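Side-chain contacts in aspartate aminotransferase, cytoplasmic (Schizosaccharomyces pombe 972h-, PDB 6JPK), which catalyses the pyridoxal-phosphate-dependent transfer of an amino group between L-aspartate and 2-oxoglutarate, giving oxaloacetate and L-glutamate: residues G345-I350 / T360-A365; R335-A340 / H396-F401; P92-E97 / E239-N244; V86-N91 / K245-C250. The protein carries 1 engineered substitution. One frame throughout, in Å; residues are numbered along the deposited sequence.

Contact 1: residues G345-I350 / T360-A365; sequences GSWDHI and TGLTPA
An ST turn at Thr360, in the C-terminal part of this aminotransferase fold, is held by a hydrogen bond from His349, with Trp347 packed beside it. The turn is closed within its own segment: Thr360 OG1 accepts from Leu362 N at 3.2 Å, and the same hydroxyl is hydrogen-bonded to Gly382 O. The turn's carbonyl faces the other way, into the contact. His349 NE2 donates to Thr360 O at 2.8 Å, with an N-H...O angle of 159°. The oxygen sits close to the plane of the imidazole, but the nitrogen stands above the carbonyl plane, 57° out of it, so the bond does not use a lone-pair direction.

His349 reaches this place by setting CG between its own backbone N and carbonyl carbon (chi1 59°), which swings the ring toward Thr360. Ile350 CG1 lies over one ring face, offset toward the rim, and Ser346 O is at the edge in plane, so one face and two points on the edge of the imidazole are occupied. An alanine here would probably leave Thr360 O without the imidazole donor and open a gap against Ile350.

Trp347 packs beside the bond: CZ3 comes obliquely to 3.6 Å from Thr360 O, while Arg163 makes a cation-pi contact with the indole and a hydrogen bond to Ser346 O. Farther along the same ring the contact is apolar, CH2 meeting Leu362 CD2 at 4.3 Å, the methyl lying at the indole's edge, near its plane.

Contact 2: residues R335-A340 / H396-F401; sequences RDSLVA and HVAQAF
The CA atoms of Leu338 and Ala398 are 6.1 Å apart where the short helical segments 335-340 and 396-401 pass, their axes 9.2 Å apart at closest approach and their N-to-C directions 44° from parallel. The single methyl of Ala398 suits the close approach: CB meets Ser337 CB at 3.5 Å. The hydroxyl of Ser337 takes no part in that touch, since OG is hydrogen-bonded to Glu395 OE2, one turn back on the opposing helix.

Leu338 supplies the larger side chain. With CG anti to its carbonyl carbon (chi1 -65°), the branch is carried forward so that CD2 reaches the second helix, 3.7 Å from Ala398 O and 3.9 Å from Phe401 CB. It therefore touches the root of Phe401 and not its ring; Val397 CG1 lies over one face of that ring, from within the same helix.

Between the segments the contact is side-chain packing of Ser337, Leu338, Ala398 and Phe401, and the Ser337-Glu395 bond adds a polar tie between the helices. This helix-helix contact joins the C-terminal end of the long helix 310-340 to helix 394-407 in the small domain of the aminotransferase fold.

Contact 3: residues P92-E97 / E239-N244; sequences PHLLSE and EFVKYN
Leu94 and Val241 reach toward each other tip to tip, and their methyl groups carry the closest contacts. Leu94 CD1 is placed against both branches of the valine, 3.9 Å from Val241 CG2 and 4.0 Å from Val241 CG1, while the other leucine methyl, CD2, is 4.2 Å from Val241 CG1. The valine thus presents its fork to the leucine's fork. CG1 of Val241 is anti to its backbone N (chi1 174°), which leaves CG2 beside that nitrogen and turns both methyls to the short helix 93-96.

His93 adds a looser contact: its CE1 is 4.5 Å from Val241 CG1, approaching obliquely, and one face of the imidazole is backed by Leu94 CG, offset toward the ring's rim. The leucine therefore serves two surfaces, its methyls meeting Val241 and its branch point lying against the histidine. Phe88 touches both Leu94 and Val241, extending the apolar patch.

Val241 also begins a type I turn that ends at Asn244, closed by Asn244 N bonding to Val241 O at 3.1 Å. On the same segment Lys242 NZ pairs with Glu239 OE2 at 2.9 Å, on the syn side of the carboxylate but 32° out of its plane.

With no hydrogen bond between the segments, this is plain packing: the short helix 93-96, just after helix 77-87, packs against Val241 in the helix 235-241 region, beside the central sheet of the large domain in the aminotransferase fold.

Contact 4: residues V86-N91 / K245-C250; sequences VLFRPN and KDFFVC
Phe88 holds CG anti to its carbonyl carbon (chi1 -65°), whereas Phe247 sets CG between its backbone N and carbonyl carbon (chi1 64°), and these two settings bring the rings together from opposite directions. Phe247 CZ meets the corner formed by Phe88 CZ and Phe88 CE1, 4.1 Å from each. The approach is oblique for both rings. Leu87 CB lies over one face of Phe88, offset toward the rim, and Lys245 O lies in plane at the edge of Phe247. Phe247 also meets Phe240 edge-to-face.

Val249, two residues along the strand, receives the rest. Its CG2 sits 4.2 Å from Phe88 CZ, and its CG1 is 3.8 Å from Leu87 CD1. Leu87 and Val249 run past each other in opposite directions, so the leucine lies alongside the valine. CG1 of Val249 thus faces Leu87 and CG2 faces Phe88.

The chain turns here: helix 77-87 ends at Leu87, Phe88 leaves helical angles, and a type I turn runs from Phe88 to Asn91, with Asn91 N bonded to Phe88 O at 2.8 Å. Leu87 also touches His268 and Ile220 on the strands flanking 247-252, which spreads the helix end over three strands.

This is helix-on-sheet packing of the large domain: the end of helix 77-87 is seated by apolar side chains on strand 247-252, within the mixed central sheet of the pyridoxal-phosphate-dependent aminotransferase fold.

In the fold
The four contacts form two pairs on opposite sides of the chain's centre. Contacts 3 and 4 have centres 7 Å apart and share apolar packing: Phe88 CD1 lies 3.8 Å from Leu94 CD1, and Phe240 CD2 lies 3.7 Å from Phe247 CD1. Contacts 1 and 2, with centres 11 Å apart, are joined by a salt bridge from Arg335 NE to Asp348 OD2 (3.1 Å) and by Leu362 CD1 against Phe401 CE1. Between the pairs, contact centres are 34 to 45 Å apart. Contact 1 lies nearer than contact 2 to Arg383, which probably binds L-aspartate, as in relatives: the side chains of Thr360 and Phe401 are about 7 Å and 10 Å from that of Arg383.

Contact 1: residues G345-I350 / T360-A365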
loop_
_atom_site.group_PDB
_atom_site.type_symbol
_atom_site.label_atom_id
_atom_site.label_comp_id
_atom_site.label_asym_id
_atom_site.label_seq_id
_atom_site.Cartn_x
_atom_site.Cartn_y
_atom_site.Cartn_z
ATOM N N GLY A 345 21.792 -7.663 39.640
ATOM C CA GLY A 345 20.636 -6.894 39.230
ATOM C C GLY A 345 19.351 -7.692 39.360
ATOM O O GLY A 345 19.342 -8.887 39.659
ATOM N N SER A 346 18.239 -7.005 39.128
ATOM C CA SER A 346 16.927 -7.635 39.170
ATOM C C SER A 346 16.467 -7.923 37.748
ATOM O O SER A 346 16.719 -7.137 36.831
ATOM C CB SER A 346 15.908 -6.754 39.889
ATOM O OG SER A 346 15.736 -5.535 39.193
ATOM N N TRP A 347 15.802 -9.063 37.569
ATOM C CA TRP A 347 15.462 -9.556 36.243
ATOM C C TRP A 347 13.970 -9.789 36.092
ATOM O O TRP A 347 13.533 -10.338 35.073
ATOM C CB TRP A 347 16.285 -10.821 35.938
ATOM C CG TRP A 347 17.734 -10.453 35.912
ATOM C CD1 TRP A 347 18.657 -10.622 36.913
ATOM C CD2 TRP A 347 18.407 -9.747 34.860
ATOM N NE1 TRP A 347 19.874 -10.096 36.526
ATOM C CE2 TRP A 347 19.742 -9.548 35.275
ATOM C CE3 TRP A 347 18.012 -9.277 33.599
ATOM C CZ2 TRP A 347 20.685 -8.899 34.472
ATOM C CZ3 TRP A 347 18.947 -8.633 32.803
ATOM C CH2 TRP A 347 20.268 -8.447 33.248
ATOM N N ASP A 348 13.172 -9.331 37.060
ATOM C CA ASP A 348 11.726 -9.499 36.987
ATOM C C ASP A 348 11.087 -8.696 35.859
ATOM O O ASP A 348 9.971 -9.026 35.447
ATOM C CB ASP A 348 11.091 -9.130 38.326
ATOM C CG ASP A 348 11.517 -10.075 39.436
ATOM O OD1 ASP A 348 12.298 -9.655 40.322
ATOM O OD2 ASP A 348 11.109 -11.256 39.392
ATOM N N HIS A 349 11.763 -7.674 35.336
ATOM C CA HIS A 349 11.207 -6.952 34.194
ATOM C C HIS A 349 11.062 -7.859 32.981
ATOM O O HIS A 349 10.175 -7.642 32.151
ATOM C CB HIS A 349 12.077 -5.737 33.847
ATOM C CG HIS A 349 13.500 -6.078 33.511
ATOM N ND1 HIS A 349 14.403 -6.528 34.452
ATOM C CD2 HIS A 349 14.178 -6.021 32.338
ATOM C CE1 HIS A 349 15.573 -6.740 33.874
ATOM N NE2 HIS A 349 15.466 -6.435 32.593
ATOM N N ILE A 350 11.913 -8.884 32.866
ATOM C CA ILE A 350 11.804 -9.823 31.750
ATOM C C ILE A 350 10.426 -10.470 31.720
ATOM O O ILE A 350 9.834 -10.648 30.650
ATOM C CB ILE A 350 12.909 -10.895 31.818
ATOM C CG1 ILE A 350 14.311 -10.268 31.810
ATOM C CG2 ILE A 350 12.756 -11.861 30.643
ATOM C CD1 ILE A 350 14.617 -9.460 30.561
ATOM N N THR A 360 16.025 -5.391 27.695
ATOM C CA THR A 360 16.726 -6.229 28.660
ATOM C C THR A 360 17.399 -5.419 29.759
ATOM O O THR A 360 17.631 -5.949 30.851
ATOM C CB THR A 360 17.799 -7.067 27.953
ATOM O OG1 THR A 360 18.734 -6.185 27.316
ATOM C CG2 THR A 360 17.168 -7.992 26.899
ATOM N N GLY A 361 17.734 -4.158 29.485
ATOM C CA GLY A 361 18.541 -3.359 30.380
ATOM C C GLY A 361 20.036 -3.452 30.141
ATOM O O GLY A 361 20.802 -2.802 30.859
ATOM N N LEU A 362 20.481 -4.241 29.169
ATOM C CA LEU A 362 21.912 -4.324 28.892
ATOM C C LEU A 362 22.415 -3.018 28.291
ATOM O O LEU A 362 21.684 -2.310 27.596
ATOM C CB LEU A 362 22.212 -5.483 27.938
ATOM C CG LEU A 362 21.797 -6.876 28.422
ATOM C CD1 LEU A 362 22.250 -7.950 27.449
ATOM C CD2 LEU A 362 22.375 -7.131 29.781
ATOM N N THR A 363 23.680 -2.706 28.561
ATOM C CA THR A 363 24.336 -1.506 28.047
ATOM C C THR A 363 24.944 -1.794 26.682
ATOM O O THR A 363 25.107 -2.957 26.295
ATOM C CB THR A 363 25.428 -1.052 29.018
ATOM O OG1 THR A 363 26.447 -2.061 29.075
ATOM C CG2 THR A 363 24.883 -0.819 30.414
ATOM N N PRO A 364 25.323 -0.755 25.924
ATOM C CA PRO A 364 25.963 -1.015 24.626
ATOM C C PRO A 364 27.222 -1.858 24.723
ATOM O O PRO A 364 27.442 -2.712 23.856
ATOM C CB PRO A 364 26.265 0.397 24.089
ATOM C CG PRO A 364 25.254 1.271 24.748
ATOM C CD PRO A 364 25.091 0.689 26.133
ATOM N N ALA A 365 28.064 -1.641 25.740
ATOM C CA ALA A 365 29.239 -2.492 25.901
ATOM C C ALA A 365 28.835 -3.947 26.140
ATOM O O ALA A 365 29.463 -4.874 25.609
ATOM C CB ALA A 365 30.117 -1.981 27.049
#

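Contact 2: residues R335-A340 / H396-F401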
loop_
_atom_site.group_PDB
_atom_site.type_symbol
_atom_site.label_atom_id
_atom_site.label_comp_id
_atom_site.label_asym_id
_atom_site.label_seq_id
_atom_site.Cartn_x
_atom_site.Cartn_y
_atom_site.Cartn_z
ATOM N N ARG A 335 14.490 -15.471 32.460
ATOM C CA ARG A 335 14.548 -14.922 33.813
ATOM C C ARG A 335 14.981 -15.973 34.827
ATOM O O ARG A 335 15.827 -15.701 35.692
ATOM C CB ARG A 335 13.193 -14.339 34.213
ATOM C CG ARG A 335 13.172 -13.780 35.647
ATOM C CD ARG A 335 11.917 -14.184 36.405
ATOM N NE ARG A 335 11.931 -13.775 37.809
ATOM C CZ ARG A 335 12.132 -14.604 38.835
ATOM N NH1 ARG A 335 12.340 -15.897 38.622
ATOM N NH2 ARG A 335 12.122 -14.142 40.079
ATOM N N ASP A 336 14.418 -17.187 34.737
ATOM C CA ASP A 336 14.760 -18.226 35.706
ATOM C C ASP A 336 16.235 -18.586 35.640
ATOM O O ASP A 336 16.841 -18.898 36.667
ATOM C CB ASP A 336 13.902 -19.472 35.488
ATOM C CG ASP A 336 12.471 -19.284 35.977
ATOM O OD1 ASP A 336 12.168 -18.214 36.555
ATOM O OD2 ASP A 336 11.651 -20.203 35.784
ATOM N N SER A 337 16.833 -18.563 34.447
ATOM C CA SER A 337 18.253 -18.913 34.359
ATOM C C SER A 337 19.137 -17.804 34.911
ATOM O O SER A 337 20.162 -18.080 35.545
ATOM C CB SER A 337 18.646 -19.221 32.919
ATOM O OG SER A 337 18.060 -20.433 32.493
ATOM N N LEU A 338 18.764 -16.545 34.663
ATOM C CA LEU A 338 19.509 -15.420 35.213
ATOM C C LEU A 338 19.440 -15.404 36.738
ATOM O O LEU A 338 20.427 -15.073 37.406
ATOM C CB LEU A 338 18.972 -14.112 34.631
ATOM C CG LEU A 338 19.173 -13.935 33.128
ATOM C CD1 LEU A 338 18.426 -12.700 32.636
ATOM C CD2 LEU A 338 20.654 -13.820 32.819
ATOM N N VAL A 339 18.279 -15.745 37.306
ATOM C CA VAL A 339 18.167 -15.855 38.760
ATOM C C VAL A 339 19.056 -16.985 39.268
ATOM O O VAL A 339 19.833 -16.814 40.218
ATOM C CB VAL A 339 16.694 -16.054 39.175
ATOM C CG1 VAL A 339 16.604 -16.491 40.638
ATOM C CG2 VAL A 339 15.903 -14.764 38.967
ATOM N N ALA A 340 18.980 -18.149 38.615
ATOM C CA ALA A 340 19.763 -19.308 39.044
ATOM C C ALA A 340 21.260 -19.048 38.931
ATOM O O ALA A 340 22.045 -19.521 39.762
ATOM C CB ALA A 340 19.378 -20.530 38.211
ATOM N N HIS A 396 22.060 -20.770 26.143
ATOM C CA HIS A 396 23.176 -20.023 25.576
ATOM C C HIS A 396 22.984 -18.515 25.763
ATOM O O HIS A 396 23.925 -17.807 26.137
ATOM C CB HIS A 396 23.323 -20.396 24.099
ATOM C CG HIS A 396 24.394 -19.637 23.368
ATOM N ND1 HIS A 396 25.737 -19.838 23.592
ATOM C CD2 HIS A 396 24.313 -18.698 22.392
ATOM C CE1 HIS A 396 26.441 -19.049 22.795
ATOM N NE2 HIS A 396 25.597 -18.345 22.057
ATOM N N VAL A 397 21.762 -18.013 25.554
ATOM C CA VAL A 397 21.492 -16.581 25.711
ATOM C C VAL A 397 21.636 -16.147 27.171
ATOM O O VAL A 397 22.254 -15.115 27.473
ATOM C CB VAL A 397 20.098 -16.235 25.158
ATOM C CG1 VAL A 397 19.717 -14.770 25.504
ATOM C CG2 VAL A 397 20.061 -16.476 23.653
ATOM N N ALA A 398 21.052 -16.912 28.098
ATOM C CA ALA A 398 21.202 -16.599 29.519
ATOM C C ALA A 398 22.670 -16.586 29.941
ATOM O O ALA A 398 23.099 -15.709 30.702
ATOM C CB ALA A 398 20.430 -17.610 30.365
ATOM N N GLN A 399 23.448 -17.558 29.472
ATOM C CA GLN A 399 24.858 -17.614 29.839
ATOM C C GLN A 399 25.602 -16.386 29.331
ATOM O O GLN A 399 26.471 -15.851 30.028
ATOM C CB GLN A 399 25.494 -18.891 29.287
ATOM C CG GLN A 399 25.007 -20.180 29.949
ATOM C CD GLN A 399 25.745 -20.503 31.239
ATOM O OE1 GLN A 399 26.810 -19.941 31.523
ATOM N NE2 GLN A 399 25.183 -21.418 32.030
ATOM N N ALA A 400 25.268 -15.935 28.113
ATOM C CA ALA A 400 25.872 -14.730 27.547
ATOM C C ALA A 400 25.553 -13.507 28.388
ATOM O O ALA A 400 26.451 -12.721 28.718
ATOM C CB ALA A 400 25.380 -14.508 26.118
ATOM N N PHE A 401 24.265 -13.307 28.702
ATOM C CA PHE A 401 23.860 -12.169 29.520
ATOM C C PHE A 401 24.563 -12.203 30.871
ATOM O O PHE A 401 25.093 -11.186 31.338
ATOM C CB PHE A 401 22.338 -12.153 29.714
ATOM C CG PHE A 401 21.545 -11.758 28.476
ATOM C CD1 PHE A 401 22.148 -11.642 27.234
ATOM C CD2 PHE A 401 20.190 -11.486 28.575
ATOM C CE1 PHE A 401 21.413 -11.282 26.105
ATOM C CE2 PHE A 401 19.442 -11.126 27.448
ATOM C CZ PHE A 401 20.059 -11.018 26.213
#

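Contact 3: residues P92-E97 / E239-N244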
loop_
_atom_site.group_PDB
_atom_site.type_symbol
_atom_site.label_atom_id
_atom_site.label_comp_id
_atom_site.label_asym_id
_atom_site.label_seq_id
_atom_site.Cartn_x
_atom_site.Cartn_y
_atom_site.Cartn_z
ATOM N N PRO A 92 -20.281 -2.497 21.394
ATOM C CA PRO A 92 -20.854 -2.677 20.049
ATOM C C PRO A 92 -21.680 -1.492 19.572
ATOM O O PRO A 92 -21.911 -1.375 18.360
ATOM C CB PRO A 92 -21.718 -3.940 20.198
ATOM C CG PRO A 92 -22.086 -3.974 21.665
ATOM C CD PRO A 92 -20.868 -3.430 22.380
ATOM N N HIS A 93 -22.130 -0.613 20.479
ATOM C CA HIS A 93 -22.936 0.537 20.071
ATOM C C HIS A 93 -22.163 1.499 19.171
ATOM O O HIS A 93 -22.789 2.251 18.416
ATOM C CB HIS A 93 -23.450 1.300 21.298
ATOM C CG HIS A 93 -22.375 2.048 22.022
ATOM N ND1 HIS A 93 -21.494 1.432 22.886
ATOM C CD2 HIS A 93 -22.020 3.356 21.990
ATOM C CE1 HIS A 93 -20.649 2.332 23.362
ATOM N NE2 HIS A 93 -20.946 3.506 22.833
ATOM N N LEU A 94 -20.826 1.506 19.235
ATOM C CA LEU A 94 -20.058 2.379 18.342
ATOM C C LEU A 94 -20.278 1.999 16.887
ATOM O O LEU A 94 -20.378 2.873 16.015
ATOM C CB LEU A 94 -18.566 2.326 18.672
ATOM C CG LEU A 94 -18.151 2.759 20.078
ATOM C CD1 LEU A 94 -16.670 2.411 20.320
ATOM C CD2 LEU A 94 -18.414 4.251 20.312
ATOM N N LEU A 95 -20.379 0.696 16.609
ATOM C CA LEU A 95 -20.646 0.233 15.248
ATOM C C LEU A 95 -22.105 0.446 14.861
ATOM O O LEU A 95 -22.398 1.000 13.794
ATOM C CB LEU A 95 -20.288 -1.245 15.115
ATOM C CG LEU A 95 -18.830 -1.680 14.953
ATOM C CD1 LEU A 95 -18.255 -1.055 13.690
ATOM C CD2 LEU A 95 -18.011 -1.337 16.186
ATOM N N SER A 96 -23.037 -0.014 15.704
ATOM C CA SER A 96 -24.441 0.007 15.312
ATOM C C SER A 96 -24.977 1.431 15.207
ATOM O O SER A 96 -25.882 1.689 14.407
ATOM C CB SER A 96 -25.282 -0.837 16.285
ATOM O OG SER A 96 -25.248 -0.336 17.605
ATOM N N GLU A 97 -24.423 2.374 15.970
ATOM C CA GLU A 97 -24.752 3.780 15.767
ATOM C C GLU A 97 -24.025 4.399 14.576
ATOM O O GLU A 97 -24.206 5.593 14.323
ATOM C CB GLU A 97 -24.435 4.590 17.028
ATOM C CG GLU A 97 -25.304 4.242 18.234
ATOM C CD GLU A 97 -24.868 4.972 19.505
ATOM O OE1 GLU A 97 -24.236 6.049 19.390
ATOM O OE2 GLU A 97 -25.155 4.474 20.620
ATOM N N GLU A 239 -11.597 1.327 27.576
ATOM C CA GLU A 239 -11.719 2.225 28.721
ATOM C C GLU A 239 -11.831 3.671 28.259
ATOM O O GLU A 239 -12.634 4.446 28.799
ATOM C CB GLU A 239 -10.529 2.048 29.662
ATOM C CG GLU A 239 -10.770 2.605 31.061
ATOM C CD GLU A 239 -11.849 1.833 31.841
ATOM O OE1 GLU A 239 -12.233 0.696 31.444
ATOM O OE2 GLU A 239 -12.313 2.370 32.863
ATOM N N PHE A 240 -11.055 4.043 27.234
ATOM C CA PHE A 240 -11.081 5.416 26.751
ATOM C C PHE A 240 -12.438 5.776 26.161
ATOM O O PHE A 240 -12.848 6.940 26.237
ATOM C CB PHE A 240 -9.958 5.645 25.732
ATOM C CG PHE A 240 -9.734 7.096 25.404
ATOM C CD1 PHE A 240 -9.084 7.927 26.301
ATOM C CD2 PHE A 240 -10.183 7.632 24.208
ATOM C CE1 PHE A 240 -8.884 9.272 26.015
ATOM C CE2 PHE A 240 -9.987 8.982 23.911
ATOM C CZ PHE A 240 -9.339 9.802 24.814
ATOM N N VAL A 241 -13.162 4.794 25.612
ATOM C CA VAL A 241 -14.487 5.060 25.044
ATOM C C VAL A 241 -15.412 5.700 26.072
ATOM O O VAL A 241 -16.252 6.544 25.726
ATOM C CB VAL A 241 -15.106 3.764 24.477
ATOM C CG1 VAL A 241 -16.562 4.018 24.025
ATOM C CG2 VAL A 241 -14.275 3.229 23.314
ATOM N N LYS A 242 -15.267 5.324 27.347
ATOM C CA LYS A 242 -16.120 5.845 28.411
ATOM C C LYS A 242 -16.071 7.363 28.526
ATOM O O LYS A 242 -17.004 7.958 29.073
ATOM C CB LYS A 242 -15.705 5.248 29.757
ATOM C CG LYS A 242 -15.723 3.729 29.794
ATOM C CD LYS A 242 -15.275 3.224 31.164
ATOM C CE LYS A 242 -15.457 1.718 31.286
ATOM N NZ LYS A 242 -14.964 1.229 32.607
ATOM N N TYR A 243 -15.006 8.002 28.051
ATOM C CA TYR A 243 -14.848 9.439 28.228
ATOM C C TYR A 243 -15.531 10.266 27.142
ATOM O O TYR A 243 -15.557 11.492 27.257
ATOM C CB TYR A 243 -13.361 9.794 28.298
ATOM C CG TYR A 243 -12.625 9.082 29.407
ATOM C CD1 TYR A 243 -11.736 8.060 29.129
ATOM C CD2 TYR A 243 -12.829 9.423 30.739
ATOM C CE1 TYR A 243 -11.071 7.394 30.140
ATOM C CE2 TYR A 243 -12.143 8.775 31.759
ATOM C CZ TYR A 243 -11.277 7.748 31.445
ATOM O OH TYR A 243 -10.606 7.076 32.441
ATOM N N ASN A 244 -16.063 9.630 26.094
ATOM C CA ASN A 244 -16.853 10.302 25.053
ATOM C C ASN A 244 -16.065 11.438 24.384
ATOM O O ASN A 244 -16.562 12.553 24.210
ATOM C CB ASN A 244 -18.188 10.804 25.634
ATOM C CG ASN A 244 -19.292 10.980 24.570
ATOM O OD1 ASN A 244 -19.343 10.268 23.555
ATOM N ND2 ASN A 244 -20.190 11.937 24.816
#

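Contact 4: residues V86-N91 / K245-C250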
loop_
_atom_site.group_PDB
_atom_site.type_symbol
_atom_site.label_atom_id
_atom_site.label_comp_id
_atom_site.label_asym_id
_atom_site.label_seq_id
_atom_site.Cartn_x
_atom_site.Cartn_y
_atom_site.Cartn_z
ATOM N N VAL A 86 -13.852 -6.454 16.549
ATOM C CA VAL A 86 -12.976 -7.198 17.457
ATOM C C VAL A 86 -12.228 -6.243 18.398
ATOM O O VAL A 86 -11.868 -6.630 19.519
ATOM C CB VAL A 86 -12.017 -8.119 16.672
ATOM C CG1 VAL A 86 -10.952 -7.315 15.932
ATOM C CG2 VAL A 86 -11.359 -9.164 17.612
ATOM N N LEU A 87 -12.026 -4.978 17.983
ATOM C CA LEU A 87 -11.430 -3.968 18.866
ATOM C C LEU A 87 -12.372 -3.568 19.989
ATOM O O LEU A 87 -11.925 -3.257 21.097
ATOM C CB LEU A 87 -11.070 -2.704 18.080
ATOM C CG LEU A 87 -9.907 -2.752 17.097
ATOM C CD1 LEU A 87 -9.771 -1.411 16.382
ATOM C CD2 LEU A 87 -8.616 -3.134 17.827
ATOM N N PHE A 88 -13.673 -3.509 19.704
ATOM C CA PHE A 88 -14.664 -2.887 20.566
ATOM C C PHE A 88 -15.750 -3.879 20.968
ATOM O O PHE A 88 -16.935 -3.536 21.027
ATOM C CB PHE A 88 -15.290 -1.666 19.882
ATOM C CG PHE A 88 -14.305 -0.532 19.627
ATOM C CD1 PHE A 88 -13.700 0.134 20.689
ATOM C CD2 PHE A 88 -13.996 -0.140 18.336
ATOM C CE1 PHE A 88 -12.792 1.176 20.468
ATOM C CE2 PHE A 88 -13.091 0.900 18.105
ATOM C CZ PHE A 88 -12.486 1.552 19.175
ATOM N N ARG A 89 -15.365 -5.116 21.277
ATOM C CA ARG A 89 -16.369 -6.084 21.717
ATOM C C ARG A 89 -17.171 -5.600 22.927
ATOM O O ARG A 89 -18.399 -5.807 22.933
ATOM C CB ARG A 89 -15.712 -7.455 21.972
ATOM C CG ARG A 89 -14.935 -8.004 20.746
ATOM C CD ARG A 89 -15.037 -9.532 20.579
ATOM N NE ARG A 89 -14.251 -10.256 21.575
ATOM C CZ ARG A 89 -14.356 -11.561 21.824
ATOM N NH1 ARG A 89 -15.226 -12.311 21.151
ATOM N NH2 ARG A 89 -13.591 -12.115 22.758
ATOM N N PRO A 90 -16.587 -4.939 23.939
ATOM C CA PRO A 90 -17.424 -4.378 25.017
ATOM C C PRO A 90 -18.245 -3.160 24.611
ATOM O O PRO A 90 -19.045 -2.695 25.428
ATOM C CB PRO A 90 -16.405 -3.991 26.098
ATOM C CG PRO A 90 -15.142 -4.755 25.747
ATOM C CD PRO A 90 -15.152 -4.814 24.257
ATOM N N ASN A 91 -18.084 -2.614 23.406
ATOM C CA ASN A 91 -18.792 -1.391 23.008
ATOM C C ASN A 91 -19.389 -1.521 21.608
ATOM O O ASN A 91 -19.073 -0.735 20.706
ATOM C CB ASN A 91 -17.849 -0.191 23.087
ATOM C CG ASN A 91 -17.577 0.243 24.511
ATOM O OD1 ASN A 91 -18.474 0.697 25.193
ATOM N ND2 ASN A 91 -16.329 0.117 24.960
ATOM N N LYS A 245 -14.812 11.147 24.019
ATOM C CA LYS A 245 -13.994 12.004 23.163
ATOM C C LYS A 245 -13.714 11.269 21.857
ATOM O O LYS A 245 -13.391 10.083 21.875
ATOM C CB LYS A 245 -12.663 12.383 23.849
ATOM C CG LYS A 245 -12.832 13.082 25.207
ATOM C CD LYS A 245 -12.858 14.611 25.092
ATOM C CE LYS A 245 -11.435 15.152 24.946
ATOM N NZ LYS A 245 -11.266 16.645 24.842
ATOM N N ASP A 246 -13.836 11.941 20.716
ATOM C CA ASP A 246 -13.463 11.233 19.499
ATOM C C ASP A 246 -11.947 10.991 19.487
ATOM O O ASP A 246 -11.175 11.725 20.116
ATOM C CB ASP A 246 -13.949 11.959 18.228
ATOM C CG ASP A 246 -13.734 13.481 18.236
ATOM O OD1 ASP A 246 -13.929 14.141 19.281
ATOM O OD2 ASP A 246 -13.441 14.034 17.141
ATOM N N PHE A 247 -11.534 9.911 18.824
ATOM C CA PHE A 247 -10.126 9.517 18.812
ATOM C C PHE A 247 -9.884 8.597 17.619
ATOM O O PHE A 247 -10.825 8.192 16.927
ATOM C CB PHE A 247 -9.712 8.849 20.138
ATOM C CG PHE A 247 -10.423 7.528 20.434
ATOM C CD1 PHE A 247 -11.737 7.507 20.889
ATOM C CD2 PHE A 247 -9.751 6.316 20.290
ATOM C CE1 PHE A 247 -12.385 6.297 21.172
ATOM C CE2 PHE A 247 -10.388 5.096 20.566
ATOM C CZ PHE A 247 -11.709 5.087 21.013
ATOM N N PHE A 248 -8.605 8.254 17.401
ATOM C CA PHE A 248 -8.164 7.436 16.273
ATOM C C PHE A 248 -7.529 6.139 16.748
ATOM O O PHE A 248 -6.920 6.082 17.823
ATOM C CB PHE A 248 -7.141 8.160 15.393
ATOM C CG PHE A 248 -7.679 9.387 14.718
ATOM C CD1 PHE A 248 -7.808 10.579 15.422
ATOM C CD2 PHE A 248 -8.039 9.354 13.371
ATOM C CE1 PHE A 248 -8.295 11.723 14.799
ATOM C CE2 PHE A 248 -8.517 10.498 12.737
ATOM C CZ PHE A 248 -8.660 11.677 13.457
ATOM N N VAL A 249 -7.648 5.102 15.919
ATOM C CA VAL A 249 -7.025 3.808 16.190
ATOM C C VAL A 249 -6.356 3.309 14.916
ATOM O O VAL A 249 -6.985 3.288 13.853
ATOM C CB VAL A 249 -8.043 2.764 16.693
ATOM C CG1 VAL A 249 -7.327 1.451 17.019
ATOM C CG2 VAL A 249 -8.826 3.279 17.900
ATOM N N CYS A 250 -5.094 2.890 15.024
ATOM C CA CYS A 250 -4.369 2.259 13.922
ATOM C C CYS A 250 -4.108 0.799 14.278
ATOM O O CYS A 250 -3.403 0.511 15.250
ATOM C CB CYS A 250 -3.056 2.985 13.634
ATOM S SG CYS A 250 -3.267 4.752 13.354
#